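Local coordinates for protein tRNA-splicing endonuclease (Sulfolobus tokodaii, PDB 2CV8) that probably excises introns from precursor tRNAs by cutting at both splice sites, leaving 2',3'-cyclic phosphate and 5'-hydroxyl ends, at residues Val93-Val103 with Asp113-Pro121; Pro127-Glu135 with Lys156-Leu165. All blocks are in the same frame, centred on the assembly; numbering follows the deposited sequence.

Contact 1 of 2, residues Val93-Val103 with Asp113-Pro121; sequences VYEDLREKGYV and DFAVYTIGP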
ATOM      1  N   VAL B  93      15.462   6.321   0.657  1.00 21.70           N
ATOM      2  CA  VAL B  93      14.888   5.950  -0.633  1.00 29.38           C
ATOM      3  C   VAL B  93      15.523   6.796  -1.742  1.00 27.74           C
ATOM      4  O   VAL B  93      15.840   6.281  -2.819  1.00 28.78           O
ATOM      5  CB  VAL B  93      13.341   6.144  -0.690  1.00 26.39           C
ATOM      6  CG1 VAL B  93      12.804   5.649  -2.034  1.00 23.39           C
ATOM      7  CG2 VAL B  93      12.659   5.382   0.428  1.00 16.09           C
ATOM      8  N   TYR B  94      15.714   8.089  -1.489  1.00 15.44           N
ATOM      9  CA  TYR B  94      16.317   8.940  -2.505  1.00 16.44           C
ATOM     10  C   TYR B  94      17.632   8.340  -2.960  1.00 19.33           C
ATOM     11  O   TYR B  94      17.842   8.087  -4.152  1.00 18.96           O
ATOM     12  CB  TYR B  94      16.609  10.341  -1.979  1.00  6.21           C
ATOM     13  CG  TYR B  94      17.178  11.238  -3.058  1.00  2.42           C
ATOM     14  CD1 TYR B  94      16.347  11.922  -3.931  1.00  2.42           C
ATOM     15  CD2 TYR B  94      18.544  11.344  -3.241  1.00 17.37           C
ATOM     16  CE1 TYR B  94      16.861  12.691  -4.961  1.00  2.42           C
ATOM     17  CE2 TYR B  94      19.077  12.104  -4.275  1.00 17.94           C
ATOM     18  CZ  TYR B  94      18.230  12.773  -5.134  1.00 12.19           C
ATOM     19  OH  TYR B  94      18.759  13.477  -6.184  1.00 17.70           O
ATOM     20  N   GLU B  95      18.515   8.128  -1.988  1.00 17.90           N
ATOM     21  CA  GLU B  95      19.840   7.577  -2.225  1.00 23.40           C
ATOM     22  C   GLU B  95      19.809   6.222  -2.925  1.00 26.45           C
ATOM     23  O   GLU B  95      20.458   6.034  -3.953  1.00 29.51           O
ATOM     24  CB  GLU B  95      20.577   7.446  -0.898  1.00 13.94           C
ATOM     25  CG  GLU B  95      21.977   6.917  -1.026  1.00 23.52           C
ATOM     26  CD  GLU B  95      22.582   6.628   0.323  1.00 29.46           C
ATOM     27  OE1 GLU B  95      22.034   5.748   1.029  1.00 37.23           O
ATOM     28  OE2 GLU B  95      23.593   7.279   0.675  1.00 21.16           O
ATOM     29  N   ASP B  96      19.059   5.282  -2.352  1.00 29.63           N
ATOM     30  CA  ASP B  96      18.949   3.939  -2.900  1.00 20.54           C
ATOM     31  C   ASP B  96      18.503   3.979  -4.349  1.00 24.09           C
ATOM     32  O   ASP B  96      19.086   3.321  -5.209  1.00 27.11           O
ATOM     33  CB  ASP B  96      17.959   3.126  -2.068  1.00 21.54           C
ATOM     34  CG  ASP B  96      17.837   1.668  -2.528  1.00 33.91           C
ATOM     35  OD1 ASP B  96      16.850   1.333  -3.222  1.00 18.55           O
ATOM     36  OD2 ASP B  96      18.723   0.856  -2.183  1.00 30.04           O
ATOM     37  N   LEU B  97      17.471   4.761  -4.625  1.00 17.22           N
ATOM     38  CA  LEU B  97      16.975   4.859  -5.976  1.00 19.63           C
ATOM     39  C   LEU B  97      17.973   5.561  -6.871  1.00 23.93           C
ATOM     40  O   LEU B  97      18.198   5.158  -8.015  1.00 21.17           O
ATOM     41  CB  LEU B  97      15.640   5.596  -5.998  1.00 22.75           C
ATOM     42  CG  LEU B  97      14.456   4.777  -5.474  1.00 27.89           C
ATOM     43  CD1 LEU B  97      13.156   5.521  -5.740  1.00 20.18           C
ATOM     44  CD2 LEU B  97      14.428   3.422  -6.164  1.00 26.80           C
ATOM     45  N   ARG B  98      18.583   6.611  -6.346  1.00 29.23           N
ATOM     46  CA  ARG B  98      19.551   7.360  -7.122  1.00 34.65           C
ATOM     47  C   ARG B  98      20.766   6.466  -7.406  1.00 34.37           C
ATOM     48  O   ARG B  98      21.279   6.417  -8.525  1.00 33.43           O
ATOM     49  CB  ARG B  98      19.971   8.603  -6.344  1.00 22.45           C
ATOM     50  CG  ARG B  98      20.398   9.736  -7.217  1.00 23.94           C
ATOM     51  CD  ARG B  98      19.210  10.475  -7.799  1.00 26.24           C
ATOM     52  NE  ARG B  98      19.591  11.150  -9.037  1.00 33.82           N
ATOM     53  CZ  ARG B  98      18.970  12.203  -9.556  1.00 26.33           C
ATOM     54  NH1 ARG B  98      17.924  12.739  -8.955  1.00 43.48           N
ATOM     55  NH2 ARG B  98      19.396  12.718 -10.690  1.00 18.36           N
ATOM     56  N   GLU B  99      21.202   5.738  -6.383  1.00 38.31           N
ATOM     57  CA  GLU B  99      22.351   4.851  -6.500  1.00 37.25           C
ATOM     58  C   GLU B  99      22.099   3.750  -7.520  1.00 30.00           C
ATOM     59  O   GLU B  99      23.036   3.219  -8.116  1.00 38.14           O
ATOM     60  CB  GLU B  99      22.677   4.241  -5.137  1.00 10.72           C
ATOM     61  CG  GLU B  99      24.134   3.841  -4.984  1.00 40.81           C
ATOM     62  CD  GLU B  99      25.085   5.026  -5.034  1.00 30.32           C
ATOM     63  OE1 GLU B  99      26.312   4.808  -5.066  1.00 43.98           O
ATOM     64  OE2 GLU B  99      24.612   6.178  -5.035  1.00 28.62           O
ATOM     65  N   LYS B 100      20.830   3.415  -7.719  1.00 36.80           N
ATOM     66  CA  LYS B 100      20.446   2.385  -8.679  1.00 36.84           C
ATOM     67  C   LYS B 100      20.332   2.942 -10.090  1.00 34.88           C
ATOM     68  O   LYS B 100      19.979   2.220 -11.022  1.00 39.01           O
ATOM     69  CB  LYS B 100      19.122   1.728  -8.269  1.00 26.92           C
ATOM     70  CG  LYS B 100      19.287   0.727  -7.154  1.00 40.28           C
ATOM     71  CD  LYS B 100      17.973   0.110  -6.706  1.00 46.62           C
ATOM     72  CE  LYS B 100      18.207  -0.781  -5.484  1.00 37.31           C
ATOM     73  NZ  LYS B 100      16.944  -1.303  -4.907  1.00 37.00           N
ATOM     74  N   GLY B 101      20.609   4.231 -10.244  1.00 24.11           N
ATOM     75  CA  GLY B 101      20.564   4.823 -11.566  1.00 25.95           C
ATOM     76  C   GLY B 101      19.310   5.543 -12.014  1.00 23.77           C
ATOM     77  O   GLY B 101      19.275   6.056 -13.130  1.00 28.74           O
ATOM     78  N   TYR B 102      18.278   5.580 -11.180  1.00 21.67           N
ATOM     79  CA  TYR B 102      17.062   6.286 -11.571  1.00 18.83           C
ATOM     80  C   TYR B 102      17.303   7.785 -11.378  1.00 20.77           C
ATOM     81  O   TYR B 102      18.214   8.191 -10.655  1.00 20.41           O
ATOM     82  CB  TYR B 102      15.865   5.875 -10.702  1.00 18.47           C
ATOM     83  CG  TYR B 102      15.463   4.417 -10.754  1.00 28.63           C
ATOM     84  CD1 TYR B 102      16.175   3.449 -10.049  1.00 29.45           C
ATOM     85  CD2 TYR B 102      14.337   4.009 -11.479  1.00 19.79           C
ATOM     86  CE1 TYR B 102      15.774   2.110 -10.057  1.00 21.15           C
ATOM     87  CE2 TYR B 102      13.931   2.673 -11.491  1.00  3.75           C
ATOM     88  CZ  TYR B 102      14.650   1.727 -10.776  1.00 16.38           C
ATOM     89  OH  TYR B 102      14.244   0.402 -10.766  1.00 25.78           O
ATOM     90  N   VAL B 103      16.501   8.596 -12.052  1.00  9.03           N
ATOM     91  CA  VAL B 103      16.574  10.036 -11.899  1.00 21.20           C
ATOM     92  C   VAL B 103      15.392  10.305 -10.963  1.00 27.97           C
ATOM     93  O   VAL B 103      14.242  10.031 -11.295  1.00 28.93           O
ATOM     94  CB  VAL B 103      16.391  10.753 -13.252  1.00 34.13           C
ATOM     95  CG1 VAL B 103      16.402  12.260 -13.078  1.00 25.95           C
ATOM     96  CG2 VAL B 103      17.520  10.361 -14.165  1.00 36.28           C
ATOM     97  N   ASP B 113       6.196  11.335  -2.499  1.00 37.42           N
ATOM     98  CA  ASP B 113       7.496  11.876  -2.137  1.00 31.05           C
ATOM     99  C   ASP B 113       8.378  12.071  -3.356  1.00 35.49           C
ATOM    100  O   ASP B 113       8.970  13.130  -3.538  1.00 47.25           O
ATOM    101  CB  ASP B 113       8.201  10.958  -1.141  1.00 23.84           C
ATOM    102  CG  ASP B 113       7.488  10.893   0.190  1.00 35.14           C
ATOM    103  OD1 ASP B 113       7.174  11.976   0.743  1.00 28.49           O
ATOM    104  OD2 ASP B 113       7.251   9.762   0.683  1.00 34.61           O
ATOM    105  N   PHE B 114       8.455  11.055  -4.202  1.00 38.13           N
ATOM    106  CA  PHE B 114       9.304  11.153  -5.376  1.00 31.30           C
ATOM    107  C   PHE B 114       8.645  10.793  -6.694  1.00 27.86           C
ATOM    108  O   PHE B 114       7.641  10.079  -6.734  1.00 39.16           O
ATOM    109  CB  PHE B 114      10.530  10.255  -5.196  1.00 15.39           C
ATOM    110  CG  PHE B 114      11.264  10.480  -3.912  1.00  8.57           C
ATOM    111  CD1 PHE B 114      11.364   9.455  -2.968  1.00  7.25           C
ATOM    112  CD2 PHE B 114      11.870  11.713  -3.645  1.00  2.42           C
ATOM    113  CE1 PHE B 114      12.062   9.651  -1.765  1.00  2.42           C
ATOM    114  CE2 PHE B 114      12.570  11.923  -2.451  1.00  4.39           C
ATOM    115  CZ  PHE B 114      12.665  10.893  -1.511  1.00  4.35           C
ATOM    116  N   ALA B 115       9.234  11.311  -7.770  1.00 23.76           N
ATOM    117  CA  ALA B 115       8.806  11.029  -9.134  1.00 18.28           C
ATOM    118  C   ALA B 115      10.061  10.410  -9.751  1.00 20.14           C
ATOM    119  O   ALA B 115      10.972  11.115 -10.172  1.00 22.19           O
ATOM    120  CB  ALA B 115       8.435  12.293  -9.850  1.00  2.42           C
ATOM    121  N   VAL B 116      10.113   9.085  -9.772  1.00 22.19           N
ATOM    122  CA  VAL B 116      11.265   8.373 -10.292  1.00 27.50           C
ATOM    123  C   VAL B 116      11.181   8.122 -11.795  1.00 33.04           C
ATOM    124  O   VAL B 116      10.148   7.685 -12.305  1.00 37.09           O
ATOM    125  CB  VAL B 116      11.434   7.038  -9.553  1.00 15.15           C
ATOM    126  CG1 VAL B 116      12.745   6.406  -9.911  1.00 21.55           C
ATOM    127  CG2 VAL B 116      11.354   7.269  -8.055  1.00 20.55           C
ATOM    128  N   TYR B 117      12.284   8.399 -12.490  1.00 25.31           N
ATOM    129  CA  TYR B 117      12.381   8.227 -13.947  1.00 16.13           C
ATOM    130  C   TYR B 117      13.515   7.306 -14.411  1.00 21.27           C
ATOM    131  O   TYR B 117      14.606   7.303 -13.841  1.00 22.92           O
ATOM    132  CB  TYR B 117      12.651   9.567 -14.637  1.00 19.01           C
ATOM    133  CG  TYR B 117      11.576  10.610 -14.509  1.00 25.29           C
ATOM    134  CD1 TYR B 117      11.353  11.273 -13.302  1.00 16.12           C
ATOM    135  CD2 TYR B 117      10.776  10.935 -15.599  1.00 23.47           C
ATOM    136  CE1 TYR B 117      10.356  12.237 -13.188  1.00 31.09           C
ATOM    137  CE2 TYR B 117       9.778  11.892 -15.494  1.00 37.01           C
ATOM    138  CZ  TYR B 117       9.573  12.536 -14.284  1.00 31.03           C
ATOM    139  OH  TYR B 117       8.559  13.446 -14.165  1.00 29.98           O
ATOM    140  N   THR B 118      13.278   6.574 -15.498  1.00 22.73           N
ATOM    141  CA  THR B 118      14.320   5.733 -16.097  1.00 31.88           C
ATOM    142  C   THR B 118      14.699   6.486 -17.372  1.00 30.82           C
ATOM    143  O   THR B 118      13.861   6.678 -18.247  1.00 31.11           O
ATOM    144  CB  THR B 118      13.812   4.328 -16.509  1.00 26.94           C
ATOM    145  OG1 THR B 118      13.721   3.485 -15.355  1.00 28.22           O
ATOM    146  CG2 THR B 118      14.769   3.692 -17.522  1.00 22.61           C
ATOM    147  N   ILE B 119      15.941   6.938 -17.471  1.00 35.63           N
ATOM    148  CA  ILE B 119      16.374   7.671 -18.659  1.00 52.48           C
ATOM    149  C   ILE B 119      17.705   7.161 -19.196  1.00 55.91           C
ATOM    150  O   ILE B 119      18.406   6.394 -18.533  1.00 53.38           O
ATOM    151  CB  ILE B 119      16.509   9.209 -18.387  1.00 57.46           C
ATOM    152  CG1 ILE B 119      17.240   9.448 -17.066  1.00 53.44           C
ATOM    153  CG2 ILE B 119      15.134   9.874 -18.337  1.00 51.72           C
ATOM    154  CD1 ILE B 119      18.682   8.970 -17.027  1.00 53.53           C
ATOM    155  N   GLY B 120      18.045   7.597 -20.403  1.00 63.87           N
ATOM    156  CA  GLY B 120      19.293   7.187 -21.014  1.00 70.74           C
ATOM    157  C   GLY B 120      19.559   8.006 -22.258  1.00 76.38           C
ATOM    158  O   GLY B 120      18.834   8.965 -22.534  1.00 77.30           O
ATOM    159  N   PRO B 121      20.603   7.662 -23.028  1.00 66.32           N
ATOM    160  CA  PRO B 121      20.918   8.406 -24.250  1.00 63.26           C
ATOM    161  C   PRO B 121      19.703   8.420 -25.165  1.00 65.10           C
ATOM    162  O   PRO B 121      19.394   7.415 -25.807  1.00 63.15           O
ATOM    163  CB  PRO B 121      22.075   7.614 -24.843  1.00 55.85           C
ATOM    164  CG  PRO B 121      22.761   7.078 -23.623  1.00 59.35           C
ATOM    165  CD  PRO B 121      21.601   6.608 -22.783  1.00 60.02           C
TER
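Val103 and Tyr117 form an antiparallel hydrogen-bonded pair, Val103 N reaching Tyr117 O at 2.9 Å in the carbonyl plane and almost straight (175°), while Tyr117 N returns to Val103 O at 2.8 Å. Val103 O also lies at the edge of the Tyr117 ring, in its plane, 3.7 Å from Tyr117 CD1. A few residues earlier the chain is helical: helix 93-99 runs 8° from the direction of strand 114-117, with 10.2 Å between the axes, and a Schellman motif at Gly101 ends it, after which the chain reverses into strand 103-106, antiparallel to 114-117. Both segments lie in the catalytic C-terminal domain of the tRNA-intron endonuclease family, where this helix lies along the mixed sheet, and Tyr117 is a predicted active-site residue. The Phe114 ring reaches the helix, where CE1 meets Val93 CB at 3.9 Å and CZ meets Tyr94 CB at 4.0 Å; Phe114 CE2 comes at the edge of the Tyr94 ring, the two side chains crossing at about a right angle. Val116 divides its branches: CG1, opposite the backbone N (chi1 -170°), touches Tyr102 CB, whereas CG2 touches Leu97 CD1. Tyr94 also packs on Ile51 and Glu52 of helix 50-58.

Contact 2 of 2, residues Pro127-Glu135 with Lys156-Leu165; sequences PYLVIALDE and KELILGIVNL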
ATOM      1  N   PRO B 127       7.027   8.561 -15.338  1.00 65.28           N
ATOM      2  CA  PRO B 127       7.422   8.680 -13.932  1.00 59.51           C
ATOM      3  C   PRO B 127       6.757   7.725 -12.954  1.00 54.35           C
ATOM      4  O   PRO B 127       5.533   7.642 -12.898  1.00 53.82           O
ATOM      5  CB  PRO B 127       7.068  10.131 -13.589  1.00 75.04           C
ATOM      6  CG  PRO B 127       6.734  10.778 -14.917  1.00 75.34           C
ATOM      7  CD  PRO B 127       6.147   9.673 -15.715  1.00 74.19           C
ATOM      8  N   TYR B 128       7.567   7.013 -12.180  1.00 48.65           N
ATOM      9  CA  TYR B 128       7.029   6.116 -11.166  1.00 43.92           C
ATOM     10  C   TYR B 128       6.934   6.972  -9.917  1.00 37.57           C
ATOM     11  O   TYR B 128       7.854   7.712  -9.597  1.00 45.19           O
ATOM     12  CB  TYR B 128       7.960   4.923 -10.919  1.00 59.10           C
ATOM     13  CG  TYR B 128       8.047   4.002 -12.104  1.00 79.42           C
ATOM     14  CD1 TYR B 128       9.088   4.110 -13.026  1.00 85.18           C
ATOM     15  CD2 TYR B 128       7.035   3.080 -12.357  1.00 90.93           C
ATOM     16  CE1 TYR B 128       9.114   3.322 -14.180  1.00 93.51           C
ATOM     17  CE2 TYR B 128       7.048   2.290 -13.507  1.00 99.16           C
ATOM     18  CZ  TYR B 128       8.088   2.417 -14.415  1.00105.04           C
ATOM     19  OH  TYR B 128       8.095   1.651 -15.561  1.00111.67           O
ATOM     20  N   LEU B 129       5.813   6.894  -9.222  1.00 39.53           N
ATOM     21  CA  LEU B 129       5.622   7.671  -8.009  1.00 37.47           C
ATOM     22  C   LEU B 129       5.944   6.816  -6.799  1.00 30.59           C
ATOM     23  O   LEU B 129       5.426   5.710  -6.649  1.00 39.94           O
ATOM     24  CB  LEU B 129       4.184   8.169  -7.933  1.00 23.03           C
ATOM     25  CG  LEU B 129       3.897   9.553  -8.511  1.00 30.76           C
ATOM     26  CD1 LEU B 129       4.821   9.869  -9.672  1.00 35.05           C
ATOM     27  CD2 LEU B 129       2.446   9.596  -8.937  1.00 33.02           C
ATOM     28  N   VAL B 130       6.805   7.329  -5.932  1.00  8.01           N
ATOM     29  CA  VAL B 130       7.195   6.583  -4.750  1.00  2.73           C
ATOM     30  C   VAL B 130       6.907   7.354  -3.478  1.00 12.98           C
ATOM     31  O   VAL B 130       7.075   8.573  -3.412  1.00 24.77           O
ATOM     32  CB  VAL B 130       8.727   6.226  -4.761  1.00 21.22           C
ATOM     33  CG1 VAL B 130       9.071   5.348  -3.568  1.00 17.27           C
ATOM     34  CG2 VAL B 130       9.112   5.512  -6.051  1.00  9.73           C
ATOM     35  N   ILE B 131       6.471   6.624  -2.462  1.00 28.77           N
ATOM     36  CA  ILE B 131       6.196   7.203  -1.161  1.00 27.81           C
ATOM     37  C   ILE B 131       7.041   6.432  -0.169  1.00 28.69           C
ATOM     38  O   ILE B 131       6.849   5.229   0.008  1.00 22.29           O
ATOM     39  CB  ILE B 131       4.715   7.073  -0.797  1.00 23.30           C
ATOM     40  CG1 ILE B 131       3.916   8.165  -1.526  1.00 19.16           C
ATOM     41  CG2 ILE B 131       4.547   7.131   0.709  1.00  2.63           C
ATOM     42  CD1 ILE B 131       2.435   8.028  -1.408  1.00 13.80           C
ATOM     43  N   ALA B 132       7.990   7.126   0.456  1.00 30.12           N
ATOM     44  CA  ALA B 132       8.878   6.501   1.428  1.00 33.07           C
ATOM     45  C   ALA B 132       8.170   6.258   2.759  1.00 38.11           C
ATOM     46  O   ALA B 132       7.389   7.091   3.227  1.00 29.19           O
ATOM     47  CB  ALA B 132      10.108   7.367   1.639  1.00 21.42           C
ATOM     48  N   LEU B 133       8.456   5.110   3.365  1.00 40.55           N
ATOM     49  CA  LEU B 133       7.839   4.754   4.626  1.00 32.31           C
ATOM     50  C   LEU B 133       8.789   4.053   5.581  1.00 39.34           C
ATOM     51  O   LEU B 133       9.745   3.393   5.171  1.00 39.20           O
ATOM     52  CB  LEU B 133       6.626   3.862   4.366  1.00 10.51           C
ATOM     53  CG  LEU B 133       5.312   4.355   4.958  1.00 22.19           C
ATOM     54  CD1 LEU B 133       5.070   5.827   4.593  1.00 31.67           C
ATOM     55  CD2 LEU B 133       4.197   3.476   4.453  1.00 20.82           C
ATOM     56  N   ASP B 134       8.504   4.221   6.865  1.00 48.15           N
ATOM     57  CA  ASP B 134       9.272   3.614   7.936  1.00 41.34           C
ATOM     58  C   ASP B 134       8.541   2.292   8.168  1.00 45.09           C
ATOM     59  O   ASP B 134       7.354   2.269   8.485  1.00 43.03           O
ATOM     60  CB  ASP B 134       9.236   4.561   9.137  1.00 36.69           C
ATOM     61  CG  ASP B 134       9.684   3.914  10.427  1.00 45.92           C
ATOM     62  OD1 ASP B 134      10.397   2.883  10.404  1.00 42.05           O
ATOM     63  OD2 ASP B 134       9.318   4.468  11.485  1.00 61.58           O
ATOM     64  N   GLU B 135       9.233   1.188   7.896  1.00 39.23           N
ATOM     65  CA  GLU B 135       8.637  -0.139   8.014  1.00 43.68           C
ATOM     66  C   GLU B 135       7.740  -0.321   9.228  1.00 52.87           C
ATOM     67  O   GLU B 135       6.720  -1.013   9.159  1.00 54.91           O
ATOM     68  CB  GLU B 135       9.725  -1.216   8.018  1.00 35.53           C
ATOM     69  CG  GLU B 135      10.682  -1.146   9.202  1.00 60.13           C
ATOM     70  CD  GLU B 135      11.781  -2.201   9.141  1.00 65.34           C
ATOM     71  OE1 GLU B 135      12.669  -2.184  10.021  1.00 69.02           O
ATOM     72  OE2 GLU B 135      11.754  -3.046   8.217  1.00 67.77           O
ATOM     73  N   LYS B 156      -0.665   6.506 -12.702  1.00130.80           N
ATOM     74  CA  LYS B 156       0.727   6.118 -12.891  1.00124.90           C
ATOM     75  C   LYS B 156       1.011   4.997 -11.900  1.00119.42           C
ATOM     76  O   LYS B 156       0.081   4.441 -11.313  1.00106.42           O
ATOM     77  CB  LYS B 156       1.654   7.309 -12.644  1.00102.37           C
ATOM     78  CG  LYS B 156       1.527   8.385 -13.704  1.00 96.56           C
ATOM     79  CD  LYS B 156       2.441   9.559 -13.440  1.00 87.22           C
ATOM     80  CE  LYS B 156       2.414  10.521 -14.617  1.00 87.14           C
ATOM     81  NZ  LYS B 156       3.130  11.789 -14.319  1.00 88.02           N
ATOM     82  N   GLU B 157       2.277   4.660 -11.702  1.00 79.67           N
ATOM     83  CA  GLU B 157       2.596   3.589 -10.772  1.00 69.46           C
ATOM     84  C   GLU B 157       2.967   4.069  -9.370  1.00 59.85           C
ATOM     85  O   GLU B 157       4.006   4.698  -9.177  1.00 55.30           O
ATOM     86  CB  GLU B 157       3.712   2.723 -11.347  1.00 73.68           C
ATOM     87  CG  GLU B 157       3.267   1.893 -12.545  1.00 93.96           C
ATOM     88  CD  GLU B 157       2.233   0.836 -12.177  1.00 95.16           C
ATOM     89  OE1 GLU B 157       1.168   1.196 -11.629  1.00 94.65           O
ATOM     90  OE2 GLU B 157       2.486  -0.361 -12.436  1.00 95.81           O
ATOM     91  N   LEU B 158       2.105   3.772  -8.394  1.00 37.38           N
ATOM     92  CA  LEU B 158       2.351   4.158  -7.005  1.00 28.43           C
ATOM     93  C   LEU B 158       3.162   3.057  -6.326  1.00 29.03           C
ATOM     94  O   LEU B 158       2.863   1.867  -6.468  1.00 40.92           O
ATOM     95  CB  LEU B 158       1.027   4.367  -6.268  1.00 45.28           C
ATOM     96  CG  LEU B 158       1.096   5.061  -4.905  1.00 51.13           C
ATOM     97  CD1 LEU B 158       1.813   4.170  -3.918  1.00 66.07           C
ATOM     98  CD2 LEU B 158       1.806   6.406  -5.034  1.00 47.52           C
ATOM     99  N   ILE B 159       4.175   3.459  -5.564  1.00 46.89           N
ATOM    100  CA  ILE B 159       5.059   2.506  -4.897  1.00 37.01           C
ATOM    101  C   ILE B 159       5.517   2.971  -3.520  1.00 28.47           C
ATOM    102  O   ILE B 159       5.914   4.117  -3.342  1.00 29.71           O
ATOM    103  CB  ILE B 159       6.305   2.238  -5.777  1.00 27.35           C
ATOM    104  CG1 ILE B 159       5.876   1.570  -7.079  1.00 29.86           C
ATOM    105  CG2 ILE B 159       7.295   1.343  -5.057  1.00 15.20           C
ATOM    106  CD1 ILE B 159       7.023   1.189  -7.968  1.00 29.30           C
ATOM    107  N   LEU B 160       5.456   2.055  -2.557  1.00 28.27           N
ATOM    108  CA  LEU B 160       5.852   2.309  -1.176  1.00 24.29           C
ATOM    109  C   LEU B 160       7.307   1.930  -0.962  1.00 26.92           C
ATOM    110  O   LEU B 160       7.708   0.807  -1.247  1.00 27.86           O
ATOM    111  CB  LEU B 160       4.972   1.486  -0.228  1.00 47.42           C
ATOM    112  CG  LEU B 160       3.867   2.219   0.528  1.00 60.05           C
ATOM    113  CD1 LEU B 160       4.512   3.052   1.617  1.00 63.03           C
ATOM    114  CD2 LEU B 160       3.058   3.100  -0.409  1.00 53.89           C
ATOM    115  N   GLY B 161       8.106   2.866  -0.469  1.00 37.80           N
ATOM    116  CA  GLY B 161       9.502   2.563  -0.221  1.00 29.15           C
ATOM    117  C   GLY B 161       9.700   2.370   1.268  1.00 29.64           C
ATOM    118  O   GLY B 161       9.938   3.336   1.996  1.00 34.14           O
ATOM    119  N   ILE B 162       9.606   1.125   1.725  1.00 24.77           N
ATOM    120  CA  ILE B 162       9.756   0.827   3.144  1.00 30.85           C
ATOM    121  C   ILE B 162      11.209   0.609   3.554  1.00 34.93           C
ATOM    122  O   ILE B 162      11.853  -0.357   3.142  1.00 39.30           O
ATOM    123  CB  ILE B 162       8.891  -0.377   3.514  1.00 36.55           C
ATOM    124  CG1 ILE B 162       7.424  -0.025   3.237  1.00 38.04           C
ATOM    125  CG2 ILE B 162       9.098  -0.741   4.967  1.00 46.95           C
ATOM    126  CD1 ILE B 162       6.426  -1.079   3.654  1.00 53.62           C
ATOM    127  N   VAL B 163      11.697   1.524   4.391  1.00 33.44           N
ATOM    128  CA  VAL B 163      13.073   1.537   4.852  1.00 37.84           C
ATOM    129  C   VAL B 163      13.296   1.054   6.274  1.00 45.19           C
ATOM    130  O   VAL B 163      12.534   1.381   7.180  1.00 46.66           O
ATOM    131  CB  VAL B 163      13.649   2.978   4.758  1.00 46.14           C
ATOM    132  CG1 VAL B 163      15.107   3.006   5.186  1.00 53.46           C
ATOM    133  CG2 VAL B 163      13.506   3.499   3.340  1.00 58.47           C
ATOM    134  N   ASN B 164      14.355   0.271   6.458  1.00 50.47           N
ATOM    135  CA  ASN B 164      14.749  -0.198   7.779  1.00 50.22           C
ATOM    136  C   ASN B 164      15.919   0.716   8.158  1.00 45.56           C
ATOM    137  O   ASN B 164      16.995   0.639   7.560  1.00 40.42           O
ATOM    138  CB  ASN B 164      15.229  -1.647   7.722  1.00 70.04           C
ATOM    139  CG  ASN B 164      15.869  -2.102   9.023  1.00 69.51           C
ATOM    140  OD1 ASN B 164      16.415  -3.197   9.102  1.00 77.35           O
ATOM    141  ND2 ASN B 164      15.805  -1.261  10.049  1.00 72.62           N
ATOM    142  N   LEU B 165      15.723   1.584   9.139  1.00 31.39           N
ATOM    143  CA  LEU B 165      16.793   2.490   9.515  1.00 47.25           C
ATOM    144  C   LEU B 165      17.990   1.797  10.143  1.00 59.69           C
ATOM    145  O   LEU B 165      19.064   2.395  10.262  1.00 70.16           O
ATOM    146  CB  LEU B 165      16.276   3.587  10.451  1.00 58.72           C
ATOM    147  CG  LEU B 165      15.382   4.655   9.809  1.00 68.82           C
ATOM    148  CD1 LEU B 165      16.012   5.157   8.497  1.00 53.24           C
ATOM    149  CD2 LEU B 165      14.012   4.068   9.541  1.00 64.65           C
TER
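The Tyr128 ring meets Glu157 at its edge: Glu157 CB lies near the ring plane, 3.5 Å from Tyr128 CD2, and the side chains run side by side with ring and carboxylate planes 43° apart. At the far end the Glu135 carboxylate lies alongside the Asn164 amide, the planes 27° apart, with Glu135 CD 3.8 Å from Asn164 CB. Glu135 CG sits between its backbone N and carbonyl carbon (chi1 63°), and the extended chain beyond it runs past Val163 O toward Asn164. With only an alanine here, Asn164 CB and Val163 O would probably lose the chain lying along them, leaving a gap. The extended Lys156 chain passes Pro127, its CD 3.7 Å from Pro127 O and its NZ 3.8 Å from Pro127 CG. Between these ends the backbones pair in parallel, with Ile131 N bonded to Ile159 O at 2.7 Å and Gly161 N to Ile131 O at 2.7 Å. Leu129, Ile131, Leu158 and Leu160 share one face, where Ile131 CD1 meets Leu158 CD2 at 4.0 Å; helix 141-151 packs on Ile131, Leu158 and Leu160, while Leu129 meets Tyr110. Ala132 and Val163, on the other face, meet helix 87-99. Adjacent parallel strands joined through a helix make a beta-alpha-beta crossover, here in the catalytic domain, which is grouped with the PDDEXK nucleases, and Lys156, just before the second strand, is a predicted active-site residue.

Contacts 1 and 2 meet in one five-stranded mixed sheet, where strand 114-117 of contact 1 neighbours strand 128-134 of contact 2; Val116 N and Tyr128 O, 2.6 Å apart, probably form a hydrogen bond between them. Contact 1 is the more buried, joining a helix to the sheet mainly by apolar side chains, with a single antiparallel pair near the sheet's margin. Contact 2 lies within the sheet, relies on repeated parallel backbone bonds, and is polar and more exposed toward its ends. Helix 87-99 serves both, since Val93 touches Phe114 as well as Ala132. The predicted active-site residues Tyr117 and Lys156 come one from each contact, their side chains about 6 Å apart at nearest atoms.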